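Local coordinates for protein glycoside Hydrolase (PDB 5TA0) that probably hydrolyses agarose-type galactans for a human gut symbiont, and here holds neoagarooctaose in the cleft of its alpha/beta barrel, at residues I137-Q141 / F175-I180; F197-E203 / F277-H281. All coordinates share one frame; numbering follows the deposited sequence.

Contact 1: residues I137-Q141 / F175-I180; sequences ILCNQ and FYGRYI. With GAL (beta-D-galactopyranose), chain C; AAL (3,6-anhydro-alpha-L-galactopyranose), chain B.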
ATOM      1  N   ILE A 137       9.111  -3.352  -9.971  1.00  6.65           N
ATOM      2  CA  ILE A 137       7.912  -2.746 -10.541  1.00  6.52           C
ATOM      3  C   ILE A 137       8.359  -1.736 -11.586  1.00  6.31           C
ATOM      4  O   ILE A 137       9.015  -0.753 -11.280  1.00  6.59           O
ATOM      5  CB  ILE A 137       7.054  -2.014  -9.468  1.00  6.52           C
ATOM      6  CG1 ILE A 137       6.763  -2.936  -8.276  1.00  6.64           C
ATOM      7  CG2 ILE A 137       5.780  -1.456 -10.093  1.00  6.39           C
ATOM      8  CD1 ILE A 137       6.162  -2.215  -7.091  1.00  6.94           C
ATOM      9  N   LEU A 138       7.995  -2.000 -12.836  1.00  6.03           N
ATOM     10  CA  LEU A 138       8.233  -1.076 -13.941  1.00  6.07           C
ATOM     11  C   LEU A 138       6.952  -0.270 -14.206  1.00  6.15           C
ATOM     12  O   LEU A 138       5.858  -0.794 -14.109  1.00  6.04           O
ATOM     13  CB  LEU A 138       8.655  -1.884 -15.176  1.00  6.31           C
ATOM     14  CG  LEU A 138       9.076  -1.083 -16.414  1.00  6.46           C
ATOM     15  CD1 LEU A 138      10.238  -0.128 -16.135  1.00  6.56           C
ATOM     16  CD2 LEU A 138       9.467  -2.020 -17.560  1.00  6.48           C
ATOM     17  N   CYS A 139       7.116   1.017 -14.513  1.00  6.43           N
ATOM     18  CA  CYS A 139       5.993   1.884 -14.847  1.00  6.71           C
ATOM     19  C   CYS A 139       6.468   3.007 -15.725  1.00  6.49           C
ATOM     20  O   CYS A 139       7.643   3.426 -15.637  1.00  7.43           O
ATOM     21  CB  CYS A 139       5.387   2.443 -13.554  1.00  6.90           C
ATOM     22  SG  CYS A 139       3.854   3.391 -13.729  1.00  7.72           S
ATOM     23  N   ASN A 140       5.574   3.518 -16.569  1.00  6.36           N
ATOM     24  CA  ASN A 140       5.830   4.750 -17.326  1.00  6.50           C
ATOM     25  C   ASN A 140       5.314   5.958 -16.557  1.00  6.74           C
ATOM     26  O   ASN A 140       4.151   5.973 -16.109  1.00  7.02           O
ATOM     27  CB  ASN A 140       5.107   4.710 -18.670  1.00  6.70           C
ATOM     28  CG  ASN A 140       5.666   3.669 -19.589  1.00  7.04           C
ATOM     29  OD1 ASN A 140       6.736   3.856 -20.170  1.00  7.17           O
ATOM     30  ND2 ASN A 140       4.984   2.526 -19.665  1.00  7.07           N
ATOM     31  N   GLN A 141       6.129   7.011 -16.477  1.00  6.82           N
ATOM     32  CA  GLN A 141       5.583   8.330 -16.127  1.00  6.86           C
ATOM     33  C   GLN A 141       4.584   8.766 -17.205  1.00  6.92           C
ATOM     34  O   GLN A 141       4.581   8.258 -18.327  1.00  6.87           O
ATOM     35  CB  GLN A 141       6.702   9.344 -15.991  1.00  7.63           C
ATOM     36  CG  GLN A 141       7.598   9.084 -14.804  1.00  8.64           C
ATOM     37  CD  GLN A 141       8.764  10.033 -14.737  1.00 10.43           C
ATOM     38  OE1 GLN A 141       8.622  11.259 -14.983  1.00 12.50           O
ATOM     39  NE2 GLN A 141       9.938   9.493 -14.454  1.00 10.77           N
ATOM     40  N   PHE A 175       5.971   0.323 -27.986  1.00  6.61           N
ATOM     41  CA  PHE A 175       7.177   0.823 -27.343  1.00  6.58           C
ATOM     42  C   PHE A 175       7.428   0.052 -26.037  1.00  6.74           C
ATOM     43  O   PHE A 175       8.548  -0.391 -25.753  1.00  7.08           O
ATOM     44  CB  PHE A 175       7.076   2.345 -27.071  1.00  6.57           C
ATOM     45  CG  PHE A 175       8.086   2.809 -26.056  1.00  6.91           C
ATOM     46  CD1 PHE A 175       9.436   2.969 -26.398  1.00  7.33           C
ATOM     47  CD2 PHE A 175       7.721   2.996 -24.738  1.00  7.18           C
ATOM     48  CE1 PHE A 175      10.370   3.291 -25.423  1.00  7.30           C
ATOM     49  CE2 PHE A 175       8.663   3.311 -23.780  1.00  7.15           C
ATOM     50  CZ  PHE A 175       9.969   3.474 -24.124  1.00  7.27           C
ATOM     51  N   TYR A 176       6.400  -0.031 -25.197  1.00  6.28           N
ATOM     52  CA  TYR A 176       6.587  -0.651 -23.871  1.00  6.18           C
ATOM     53  C   TYR A 176       6.966  -2.128 -23.992  1.00  6.32           C
ATOM     54  O   TYR A 176       7.890  -2.615 -23.325  1.00  6.36           O
ATOM     55  CB  TYR A 176       5.311  -0.469 -23.058  1.00  6.10           C
ATOM     56  CG  TYR A 176       5.383  -0.637 -21.553  1.00  6.19           C
ATOM     57  CD1 TYR A 176       6.587  -0.720 -20.829  1.00  6.27           C
ATOM     58  CD2 TYR A 176       4.199  -0.645 -20.819  1.00  6.32           C
ATOM     59  CE1 TYR A 176       6.592  -0.791 -19.438  1.00  6.43           C
ATOM     60  CE2 TYR A 176       4.209  -0.705 -19.429  1.00  6.55           C
ATOM     61  CZ  TYR A 176       5.403  -0.795 -18.746  1.00  6.30           C
ATOM     62  OH  TYR A 176       5.472  -0.854 -17.377  1.00  6.69           O
ATOM     63  N   GLY A 177       6.245  -2.855 -24.841  1.00  6.87           N
ATOM     64  CA  GLY A 177       6.556  -4.284 -25.036  1.00  6.91           C
ATOM     65  C   GLY A 177       7.956  -4.496 -25.603  1.00  6.87           C
ATOM     66  O   GLY A 177       8.686  -5.370 -25.133  1.00  7.39           O
ATOM     67  N   ARG A 178       8.349  -3.700 -26.589  1.00  7.07           N
ATOM     68  CA  ARG A 178       9.692  -3.837 -27.174  1.00  7.74           C
ATOM     69  C   ARG A 178      10.755  -3.464 -26.158  1.00  8.02           C
ATOM     70  O   ARG A 178      11.783  -4.112 -26.055  1.00  8.14           O
ATOM     71  CB  ARG A 178       9.853  -3.012 -28.434  1.00  8.02           C
ATOM     72  CG  ARG A 178       9.094  -3.530 -29.643  1.00  8.93           C
ATOM     73  CD  ARG A 178       9.423  -2.652 -30.836  1.00  9.43           C
ATOM     74  NE  ARG A 178       8.816  -3.160 -32.051  1.00 10.82           N
ATOM     75  CZ  ARG A 178       9.257  -4.201 -32.741  1.00 12.32           C
ATOM     76  NH1 ARG A 178      10.360  -4.816 -32.384  1.00 13.67           N
ATOM     77  NH2 ARG A 178       8.561  -4.615 -33.803  1.00 14.45           N
ATOM     78  N   TYR A 179      10.519  -2.408 -25.387  1.00  7.66           N
ATOM     79  CA  TYR A 179      11.483  -2.006 -24.371  1.00  7.80           C
ATOM     80  C   TYR A 179      11.786  -3.170 -23.430  1.00  7.98           C
ATOM     81  O   TYR A 179      12.959  -3.477 -23.132  1.00  8.52           O
ATOM     82  CB  TYR A 179      10.926  -0.813 -23.553  1.00  7.59           C
ATOM     83  CG  TYR A 179      11.858  -0.362 -22.456  1.00  7.62           C
ATOM     84  CD1 TYR A 179      11.786  -0.928 -21.190  1.00  7.69           C
ATOM     85  CD2 TYR A 179      12.832   0.581 -22.711  1.00  7.83           C
ATOM     86  CE1 TYR A 179      12.682  -0.570 -20.191  1.00  7.76           C
ATOM     87  CE2 TYR A 179      13.709   0.996 -21.713  1.00  8.14           C
ATOM     88  CZ  TYR A 179      13.644   0.407 -20.465  1.00  8.01           C
ATOM     89  OH  TYR A 179      14.510   0.772 -19.469  1.00  9.18           O
ATOM     90  N   ILE A 180      10.745  -3.787 -22.914  1.00  8.31           N
ATOM     91  CA  ILE A 180      10.881  -4.885 -21.953  1.00  8.69           C
ATOM     92  C   ILE A 180      11.664  -6.030 -22.605  1.00  9.48           C
ATOM     93  O   ILE A 180      12.629  -6.551 -22.026  1.00 10.30           O
ATOM     94  CB  ILE A 180       9.513  -5.362 -21.420  1.00  8.80           C
ATOM     95  CG1 ILE A 180       8.807  -4.263 -20.615  1.00  9.05           C
ATOM     96  CG2 ILE A 180       9.649  -6.624 -20.576  1.00  9.23           C
ATOM     97  CD1 ILE A 180       7.310  -4.448 -20.550  1.00  9.40           C
TER
HETATM   98  C1  GAL C   5      11.673   9.919 -11.317  1.00 20.38           C
HETATM   99  C2  GAL C   5      12.844   9.190 -11.984  1.00 20.96           C
HETATM  100  C3  GAL C   5      13.920  10.160 -12.487  1.00 22.35           C
HETATM  101  C4  GAL C   5      13.279  11.278 -13.300  1.00 22.29           C
HETATM  102  C5  GAL C   5      12.176  11.936 -12.475  1.00 22.47           C
HETATM  103  C6  GAL C   5      11.478  13.082 -13.205  1.00 23.49           C
HETATM  104  O2  GAL C   5      13.387   8.287 -11.020  1.00 21.68           O
HETATM  105  O3  GAL C   5      14.928   9.451 -13.232  1.00 24.32           O
HETATM  106  O4  GAL C   5      12.678  10.734 -14.487  1.00 21.54           O
HETATM  107  O5  GAL C   5      11.173  10.962 -12.143  1.00 20.26           O
HETATM  108  O6  GAL C   5      10.432  13.633 -12.385  1.00 26.56           O
HETATM  109  C1  AAL B   4       7.061   9.711  -8.939  1.00 20.10           C
HETATM  110  C2  AAL B   4       7.008   9.096 -10.352  1.00 20.27           C
HETATM  111  C3  AAL B   4       8.336   8.476 -10.755  1.00 18.78           C
HETATM  112  C4  AAL B   4       9.448   9.479 -10.544  1.00 19.38           C
HETATM  113  C5  AAL B   4       9.501   9.490  -9.049  1.00 19.71           C
HETATM  114  C6  AAL B   4       9.408   8.032  -8.728  1.00 19.87           C
HETATM  115  O2  AAL B   4       6.691  10.091 -11.332  1.00 20.69           O
HETATM  116  O3  AAL B   4       8.660   7.455  -9.805  1.00 19.35           O
HETATM  117  O4  AAL B   4      10.679   8.930 -11.059  1.00 19.76           O
HETATM  118  O5  AAL B   4       8.353  10.147  -8.505  1.00 19.87           O
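F175 and Y176 of helix 170-183 pack against N140 on strand 134-140, within a beta-alpha-beta crossover of the barrel: the helix follows this strand and leads to its parallel neighbour, strand 197-199. Next to N140 in the chain, on the substrate side, Q141 NE2 donates a nearly straight bond to O4 of a galactose (3.0 Å, 164°). The F175 ring turns its edge to the asparagine, CE2 lying 4.1 Å from N140 OD1. Y176 carries most of the helix's share of the contact. With CG anti to the backbone N (chi1 -162°), its ring stands up from the helix toward the sheet, and N140 ND2 rests 3.2 Å above the ring plane, over its centre. The amide is steeply turned against the ring, at 71°, and ND2 also bonds to the carbonyl of V200. The hydroxyl reaches past L138 to bond E199 O on the next strand; L138 O, 3.3 Å from Y176 OH, is badly angled for a bond. A leucine in place of Y176 would probably leave E199 O without this donor and N140 ND2 without its aromatic floor. One turn on, Y179 brings CE1 to 4.4 Å from L138 CD2. I180 completes the helix face: its CG1 passes L138 CD2 at 3.8 Å, while the same methyl meets the Y176 edge at CE1, 3.6 Å away.

Contact 2: residues F197-E203 / F277-H281; sequences FCEVINE and FFTIH. With GAL (beta-D-galactopyranose), chain D; AAL (3,6-anhydro-alpha-L-galactopyranose), chain E.
The edge of F197 points into the face of F277 in a T-shaped stack, with centroids 5.4 Å apart and planes at 89°. This pair joins strands 197-199 and 277-285 across the interior of the barrel, strand 242-247 lying between them in the parallel sheet. Beside it, E199 reaches inward. Its CB lies 3.7 Å from C139 SG; CG then touches the rim of the F277 ring, at CE2, and the methyl CG2 of T279. At the tip, OE1 forms a salt bridge with R83, whereas OE2 accepts the T279 hydroxyl at 2.7 Å, met nearly head-on, and also bonds S324 OG. The buried carboxylate is thus gripped at both oxygens. Nearer the sugars, H281 ND1 donates to E203 OE2 (2.7 Å) in the plane of its ring, approaching from the anti side of the carboxylate. H281 NE2 bonds S324 OG, so both ring nitrogens are tied and the imidazole's rotation is fixed. N202 OD1, bonded to R83, lies at the same ring's edge, 3.2 Å from H281 CE1. With OE2 so engaged, E203 OE1 is turned to the glycan: it lies 2.8 Å from galactose O2 and 3.3 Å from O4 of the anhydrogalactose, the oxygen linking the two sugars. That placement is consistent with the acid/base role of the Asn-Glu pair after the fourth strand in clan GH-A hydrolases.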
ATOM      1  N   PHE A 197       6.387  -6.953 -12.267  1.00  7.19           N
ATOM      2  CA  PHE A 197       5.100  -6.289 -12.481  1.00  7.17           C
ATOM      3  C   PHE A 197       5.312  -5.103 -13.398  1.00  7.16           C
ATOM      4  O   PHE A 197       6.268  -4.347 -13.214  1.00  6.97           O
ATOM      5  CB  PHE A 197       4.544  -5.756 -11.158  1.00  7.44           C
ATOM      6  CG  PHE A 197       4.334  -6.804 -10.114  1.00  7.61           C
ATOM      7  CD1 PHE A 197       3.121  -7.453  -9.983  1.00  8.31           C
ATOM      8  CD2 PHE A 197       5.383  -7.179  -9.279  1.00  7.71           C
ATOM      9  CE1 PHE A 197       2.942  -8.417  -8.991  1.00  8.84           C
ATOM     10  CE2 PHE A 197       5.210  -8.181  -8.332  1.00  8.43           C
ATOM     11  CZ  PHE A 197       3.992  -8.783  -8.191  1.00  8.49           C
ATOM     12  N   CYS A 198       4.418  -4.931 -14.364  1.00  6.76           N
ATOM     13  CA  CYS A 198       4.394  -3.763 -15.247  1.00  7.58           C
ATOM     14  C   CYS A 198       3.114  -2.989 -15.046  1.00  7.28           C
ATOM     15  O   CYS A 198       2.046  -3.356 -15.541  1.00  7.38           O
ATOM     16  CB  CYS A 198       4.568  -4.182 -16.703  1.00  8.24           C
ATOM     17  SG  CYS A 198       6.212  -4.834 -17.084  1.00 11.89           S
ATOM     18  N   GLU A 199       3.237  -1.865 -14.355  1.00  6.35           N
ATOM     19  CA  GLU A 199       2.154  -0.904 -14.314  1.00  6.22           C
ATOM     20  C   GLU A 199       2.135  -0.178 -15.647  1.00  5.94           C
ATOM     21  O   GLU A 199       3.167   0.050 -16.251  1.00  6.09           O
ATOM     22  CB  GLU A 199       2.352   0.104 -13.183  1.00  6.33           C
ATOM     23  CG  GLU A 199       2.405  -0.460 -11.762  1.00  6.43           C
ATOM     24  CD  GLU A 199       2.720   0.638 -10.753  1.00  6.65           C
ATOM     25  OE1 GLU A 199       3.777   1.291 -10.878  1.00  7.23           O
ATOM     26  OE2 GLU A 199       1.844   0.878  -9.862  1.00  7.17           O
ATOM     27  N   VAL A 200       0.942   0.196 -16.095  1.00  5.79           N
ATOM     28  CA  VAL A 200       0.831   0.871 -17.396  1.00  5.93           C
ATOM     29  C   VAL A 200       1.387   2.298 -17.338  1.00  5.92           C
ATOM     30  O   VAL A 200       2.263   2.691 -18.128  1.00  6.63           O
ATOM     31  CB  VAL A 200      -0.633   0.835 -17.899  1.00  5.84           C
ATOM     32  CG1 VAL A 200      -0.844   1.743 -19.109  1.00  6.06           C
ATOM     33  CG2 VAL A 200      -1.021  -0.615 -18.233  1.00  5.92           C
ATOM     34  N   ILE A 201       0.849   3.084 -16.414  1.00  5.86           N
ATOM     35  CA  ILE A 201       1.125   4.536 -16.420  1.00  5.84           C
ATOM     36  C   ILE A 201       0.899   5.137 -15.047  1.00  5.80           C
ATOM     37  O   ILE A 201      -0.091   4.828 -14.375  1.00  6.02           O
ATOM     38  CB  ILE A 201       0.298   5.230 -17.535  1.00  6.20           C
ATOM     39  CG1 ILE A 201       0.741   6.675 -17.774  1.00  6.58           C
ATOM     40  CG2 ILE A 201      -1.198   5.122 -17.266  1.00  6.22           C
ATOM     41  CD1 ILE A 201       0.075   7.300 -18.956  1.00  6.80           C
ATOM     42  N   ASN A 202       1.802   6.012 -14.624  1.00  5.89           N
ATOM     43  CA  ASN A 202       1.740   6.596 -13.287  1.00  6.17           C
ATOM     44  C   ASN A 202       0.730   7.744 -13.157  1.00  6.13           C
ATOM     45  O   ASN A 202       0.800   8.715 -13.917  1.00  6.25           O
ATOM     46  CB  ASN A 202       3.127   7.128 -12.927  1.00  6.37           C
ATOM     47  CG  ASN A 202       3.234   7.585 -11.500  1.00  6.97           C
ATOM     48  OD1 ASN A 202       3.164   6.785 -10.579  1.00  7.68           O
ATOM     49  ND2 ASN A 202       3.433   8.897 -11.297  1.00  7.75           N
ATOM     50  N   GLU A 203      -0.221   7.641 -12.215  1.00  6.21           N
ATOM     51  CA  GLU A 203      -1.119   8.750 -11.832  1.00  6.43           C
ATOM     52  C   GLU A 203      -1.710   9.506 -13.029  1.00  6.50           C
ATOM     53  O   GLU A 203      -1.601  10.732 -13.154  1.00  6.45           O
ATOM     54  CB  GLU A 203      -0.370   9.692 -10.885  1.00  6.66           C
ATOM     55  CG  GLU A 203       0.087   8.984  -9.614  1.00  7.14           C
ATOM     56  CD  GLU A 203       0.632   9.875  -8.529  1.00  8.19           C
ATOM     57  OE1 GLU A 203       1.015  11.015  -8.837  1.00  9.21           O
ATOM     58  OE2 GLU A 203       0.722   9.371  -7.378  1.00  8.55           O
ATOM     59  N   PHE A 277      -3.332  -7.219 -12.168  1.00  6.70           N
ATOM     60  CA  PHE A 277      -3.388  -6.652 -10.827  1.00  6.68           C
ATOM     61  C   PHE A 277      -3.923  -5.231 -10.935  1.00  6.44           C
ATOM     62  O   PHE A 277      -3.885  -4.619 -12.021  1.00  6.57           O
ATOM     63  CB  PHE A 277      -2.000  -6.696 -10.134  1.00  6.68           C
ATOM     64  CG  PHE A 277      -0.934  -5.878 -10.796  1.00  6.81           C
ATOM     65  CD1 PHE A 277      -0.193  -6.400 -11.865  1.00  7.02           C
ATOM     66  CD2 PHE A 277      -0.651  -4.588 -10.369  1.00  6.91           C
ATOM     67  CE1 PHE A 277       0.795  -5.649 -12.487  1.00  6.59           C
ATOM     68  CE2 PHE A 277       0.331  -3.848 -10.990  1.00  7.00           C
ATOM     69  CZ  PHE A 277       1.045  -4.367 -12.049  1.00  6.56           C
ATOM     70  N   PHE A 278      -4.473  -4.755  -9.819  1.00  6.26           N
ATOM     71  CA  PHE A 278      -4.893  -3.361  -9.661  1.00  6.64           C
ATOM     72  C   PHE A 278      -3.824  -2.640  -8.877  1.00  6.59           C
ATOM     73  O   PHE A 278      -3.144  -3.262  -8.050  1.00  6.82           O
ATOM     74  CB  PHE A 278      -6.244  -3.288  -8.973  1.00  6.89           C
ATOM     75  CG  PHE A 278      -7.403  -3.731  -9.834  1.00  7.19           C
ATOM     76  CD1 PHE A 278      -7.332  -3.756 -11.236  1.00  7.60           C
ATOM     77  CD2 PHE A 278      -8.594  -4.156  -9.251  1.00  7.34           C
ATOM     78  CE1 PHE A 278      -8.438  -4.136 -12.001  1.00  8.03           C
ATOM     79  CE2 PHE A 278      -9.669  -4.529 -10.006  1.00  7.48           C
ATOM     80  CZ  PHE A 278      -9.607  -4.535 -11.384  1.00  7.58           C
ATOM     81  N   THR A 279      -3.670  -1.345  -9.122  1.00  6.39           N
ATOM     82  CA  THR A 279      -2.650  -0.571  -8.445  1.00  6.60           C
ATOM     83  C   THR A 279      -3.143   0.843  -8.141  1.00  6.48           C
ATOM     84  O   THR A 279      -3.793   1.490  -9.009  1.00  6.27           O
ATOM     85  CB  THR A 279      -1.313  -0.592  -9.219  1.00  7.07           C
ATOM     86  OG1 THR A 279      -0.379   0.252  -8.528  1.00  8.16           O
ATOM     87  CG2 THR A 279      -1.463  -0.138 -10.638  1.00  7.37           C
ATOM     88  N   ILE A 280      -2.872   1.287  -6.909  1.00  6.33           N
ATOM     89  CA  ILE A 280      -3.246   2.599  -6.409  1.00  6.55           C
ATOM     90  C   ILE A 280      -2.112   3.173  -5.590  1.00  6.69           C
ATOM     91  O   ILE A 280      -1.201   2.456  -5.169  1.00  6.66           O
ATOM     92  CB  ILE A 280      -4.530   2.570  -5.575  1.00  6.98           C
ATOM     93  CG1 ILE A 280      -4.379   1.692  -4.317  1.00  7.18           C
ATOM     94  CG2 ILE A 280      -5.714   2.108  -6.415  1.00  7.17           C
ATOM     95  CD1 ILE A 280      -5.611   1.648  -3.427  1.00  7.28           C
ATOM     96  N   HIS A 281      -2.169   4.479  -5.352  1.00  6.60           N
ATOM     97  CA  HIS A 281      -1.341   5.171  -4.380  1.00  6.71           C
ATOM     98  C   HIS A 281      -2.181   5.648  -3.226  1.00  6.56           C
ATOM     99  O   HIS A 281      -3.313   6.031  -3.411  1.00  7.24           O
ATOM    100  CB  HIS A 281      -0.627   6.336  -5.062  1.00  6.92           C
ATOM    101  CG  HIS A 281       0.339   5.880  -6.108  1.00  7.21           C
ATOM    102  ND1 HIS A 281       0.945   6.738  -6.997  1.00  7.55           N
ATOM    103  CD2 HIS A 281       0.809   4.642  -6.399  1.00  7.53           C
ATOM    104  CE1 HIS A 281       1.756   6.054  -7.789  1.00  7.75           C
ATOM    105  NE2 HIS A 281       1.705   4.787  -7.429  1.00  7.63           N
TER
HETATM  106  C1  GAL D   3       3.945  12.767  -6.723  1.00 21.92           C
HETATM  107  C2  GAL D   3       4.383  11.728  -7.744  1.00 21.69           C
HETATM  108  C3  GAL D   3       5.810  11.240  -7.567  1.00 21.98           C
HETATM  109  C4  GAL D   3       6.757  12.323  -7.063  1.00 23.58           C
HETATM  110  C5  GAL D   3       6.173  13.133  -5.939  1.00 23.51           C
HETATM  111  C6  GAL D   3       7.070  14.268  -5.412  1.00 24.53           C
HETATM  112  O2  GAL D   3       3.538  10.590  -7.654  1.00 20.73           O
HETATM  113  O3  GAL D   3       6.184  10.837  -8.894  1.00 21.27           O
HETATM  114  O4  GAL D   3       7.063  13.188  -8.172  1.00 24.18           O
HETATM  115  O5  GAL D   3       4.981  13.718  -6.462  1.00 23.29           O
HETATM  116  O6  GAL D   3       8.301  13.799  -4.834  1.00 23.51           O
HETATM  117  C1  AAL E   2       0.476  16.668  -6.117  1.00 20.77           C
HETATM  118  C2  AAL E   2       1.916  16.889  -6.578  1.00 21.83           C
HETATM  119  C3  AAL E   2       2.336  15.693  -7.395  1.00 21.13           C
HETATM  120  C4  AAL E   2       2.263  14.429  -6.584  1.00 21.49           C
HETATM  121  C5  AAL E   2       0.770  14.273  -6.541  1.00 20.39           C
HETATM  122  C6  AAL E   2       0.396  14.500  -7.986  1.00 19.54           C
HETATM  123  O2  AAL E   2       2.797  17.037  -5.457  1.00 22.06           O
HETATM  124  O3  AAL E   2       1.360  15.479  -8.433  1.00 20.95           O
HETATM  125  O4  AAL E   2       2.811  13.377  -7.344  1.00 23.12           O
HETATM  126  O5  AAL E   2       0.261  15.309  -5.697  1.00 18.88           O

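The centres of the two contacts lie about 12 Å apart, and they come in series along the chain: 137-141 with 175-180 closes before 197-203 with 277-281 opens. Helix 170-183 is followed in the chain by strand 197-199, which pairs with strand 134-140 in the parallel sheet, so the two contacts share one wall of the barrel. Contact 1 joins that wall to its outer helix, and contact 2 spans the interior to strand 277-285. They also meet directly, N140 O lying 2.8 Å from N202 N in a probable hydrogen bond. Q141 of contact 1 and N202 and E203 of contact 2 all belong to the glycan pocket, so the ends of neighbouring strands line consecutive sugars of one bound glycan.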